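PelD (Pseudomonas aeruginosa, PDB 4EU0) binds the second messenger cyclic di-GMP with its degenerate GGDEF domain, acting as an effector in pellicle formation. Local coordinates at residues A[143-148]-A[171-176]. Sequence-based numbering, arbitrary orientation.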
loop_
_atom_site.group_PDB
_atom_site.type_symbol
_atom_site.label_atom_id
_atom_site.label_comp_id
_atom_site.label_asym_id
_atom_site.label_seq_id
_atom_site.Cartn_x
_atom_site.Cartn_y
_atom_site.Cartn_z
ATOM N N ALA A 143 5.861 6.788 4.723
ATOM C CA ALA A 143 5.198 6.798 6.030
ATOM C C ALA A 143 3.801 6.161 5.977
ATOM O O ALA A 143 3.427 5.391 6.871
ATOM C CB ALA A 143 5.135 8.217 6.599
ATOM N N GLY A 144 3.043 6.474 4.924
ATOM C CA GLY A 144 1.682 5.957 4.776
ATOM C C GLY A 144 1.690 4.452 4.593
ATOM O O GLY A 144 0.919 3.723 5.227
ATOM N N HIS A 145 2.576 3.980 3.727
ATOM C CA HIS A 145 2.711 2.545 3.515
ATOM C C HIS A 145 3.168 1.802 4.763
ATOM O O HIS A 145 2.621 0.757 5.080
ATOM C CB HIS A 145 3.610 2.251 2.318
ATOM C CG HIS A 145 2.922 2.458 1.010
ATOM N ND1 HIS A 145 2.780 3.700 0.431
ATOM C CD2 HIS A 145 2.292 1.584 0.194
ATOM C CE1 HIS A 145 2.108 3.577 -0.701
ATOM N NE2 HIS A 145 1.801 2.304 -0.867
ATOM N N ILE A 146 4.137 2.352 5.490
ATOM C CA ILE A 146 4.588 1.703 6.714
ATOM C C ILE A 146 3.458 1.586 7.731
ATOM O O ILE A 146 3.286 0.536 8.341
ATOM C CB ILE A 146 5.801 2.409 7.339
ATOM C CG1 ILE A 146 7.011 2.278 6.411
ATOM C CG2 ILE A 146 6.127 1.802 8.721
ATOM C CD1 ILE A 146 8.135 3.277 6.711
ATOM N N ALA A 147 2.694 2.667 7.904
ATOM C CA ALA A 147 1.564 2.682 8.821
ATOM C C ALA A 147 0.567 1.561 8.533
ATOM O O ALA A 147 0.066 0.929 9.464
ATOM C CB ALA A 147 0.863 4.038 8.790
ATOM N N ASP A 148 0.286 1.324 7.250
ATOM C CA ASP A 148 -0.635 0.256 6.835
ATOM C C ASP A 148 -0.123 -1.113 7.240
ATOM O O ASP A 148 -0.885 -1.962 7.706
ATOM C CB ASP A 148 -0.821 0.241 5.318
ATOM C CG ASP A 148 -1.566 1.441 4.804
ATOM O OD1 ASP A 148 -2.128 2.204 5.625
ATOM O OD2 ASP A 148 -1.586 1.606 3.562
ATOM N N LEU A 171 -5.977 -1.471 -1.884
ATOM C CA LEU A 171 -6.697 -0.672 -2.878
ATOM C C LEU A 171 -6.871 0.771 -2.409
ATOM O O LEU A 171 -6.622 1.703 -3.171
ATOM C CB LEU A 171 -8.053 -1.303 -3.209
ATOM C CG LEU A 171 -8.945 -0.527 -4.193
ATOM C CD1 LEU A 171 -8.277 -0.322 -5.540
ATOM C CD2 LEU A 171 -10.258 -1.290 -4.343
ATOM N N LYS A 172 -7.267 0.960 -1.157
ATOM C CA LYS A 172 -7.455 2.332 -0.660
ATOM C C LYS A 172 -6.130 3.068 -0.656
ATOM O O LYS A 172 -6.055 4.221 -1.061
ATOM C CB LYS A 172 -8.081 2.356 0.731
ATOM C CG LYS A 172 -8.490 3.762 1.149
ATOM C CD LYS A 172 -9.191 3.787 2.494
ATOM C CE LYS A 172 -9.641 5.201 2.812
ATOM N NZ LYS A 172 -10.444 5.275 4.063
ATOM N N ARG A 173 -5.074 2.402 -0.207
ATOM C CA ARG A 173 -3.760 3.023 -0.236
ATOM C C ARG A 173 -3.347 3.401 -1.655
ATOM O O ARG A 173 -2.834 4.490 -1.891
ATOM C CB ARG A 173 -2.708 2.115 0.390
ATOM C CG ARG A 173 -1.303 2.719 0.372
ATOM C CD ARG A 173 -1.240 4.116 1.047
ATOM N NE ARG A 173 -1.604 4.046 2.460
ATOM C CZ ARG A 173 -1.741 5.097 3.268
ATOM N NH1 ARG A 173 -2.090 4.907 4.543
ATOM N NH2 ARG A 173 -1.553 6.332 2.808
ATOM N N SER A 174 -3.598 2.513 -2.612
ATOM C CA SER A 174 -3.302 2.841 -4.006
ATOM C C SER A 174 -4.128 4.011 -4.548
ATOM O O SER A 174 -3.626 4.804 -5.360
ATOM C CB SER A 174 -3.434 1.614 -4.901
ATOM O OG SER A 174 -2.347 0.727 -4.717
ATOM N N LEU A 175 -5.387 4.118 -4.115
ATOM C CA LEU A 175 -6.220 5.272 -4.473
ATOM C C LEU A 175 -5.675 6.569 -3.871
ATOM O O LEU A 175 -5.650 7.593 -4.539
ATOM C CB LEU A 175 -7.684 5.069 -4.077
ATOM C CG LEU A 175 -8.434 4.014 -4.891
ATOM C CD1 LEU A 175 -9.733 3.680 -4.188
ATOM C CD2 LEU A 175 -8.664 4.474 -6.352
ATOM N N LEU A 176 -5.219 6.496 -2.622
ATOM C CA LEU A 176 -4.574 7.631 -1.962
ATOM C C LEU A 176 -3.256 8.010 -2.651
ATOM O O LEU A 176 -3.009 9.200 -2.878
ATOM C CB LEU A 176 -4.360 7.355 -0.473
ATOM C CG LEU A 176 -5.615 7.294 0.410
ATOM C CD1 LEU A 176 -5.304 6.542 1.695
ATOM C CD2 LEU A 176 -6.172 8.691 0.702
#
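Helix segments 143-148 and 171-176 run almost antiparallel, at 170°, with His145 level with Arg173. The segment axes come no nearer than 11.1 Å, and a single long side chain, that of Arg173, bridges the gap. Its CG leaves anti to the backbone N (chi1 180°), and bends at the next two torsions bring the guanidinium beside Gly144, with its edge to Asp148. Asp148 meets it side-on, one oxygen to each nitrogen: NE of Arg173 donates to OD2 of Asp148 at 2.7 Å, and NH1 of Arg173 to OD1 of Asp148 at 2.9 Å. Both bonds are nearly straight and lie close to the guanidinium plane, although the carboxylate is twisted 38° from it, and both approach on the syn side, tilted out of the carboxylate plane. Over one guanidinium face sits Gly144 O, 3.3 Å from Arg173 NH1 but badly angled for a hydrogen bond; Leu176 CD1 lies over the opposite face. The arginine's aliphatic part is used too: CG of Arg173 packs over the His145 ring, 3.7 Å from its centroid, in a CH-pi contact. His145 ND1 is hydrogen-bonded to Ile141 O one turn back, which helps fix the ring's rotation. Weak hydrogen bonds tie Asp148 OD1 to Thr113 N and Arg173 NH1 to Val111 O, linking the ion pair to the end of strand 106-111 and the loop that follows. The contact thus joins helix 133-150 on the GAF side to helix 162-181 on the GGDEF side through a two-point salt bridge, in which the arginine probably stabilises the buried Asp148 charge.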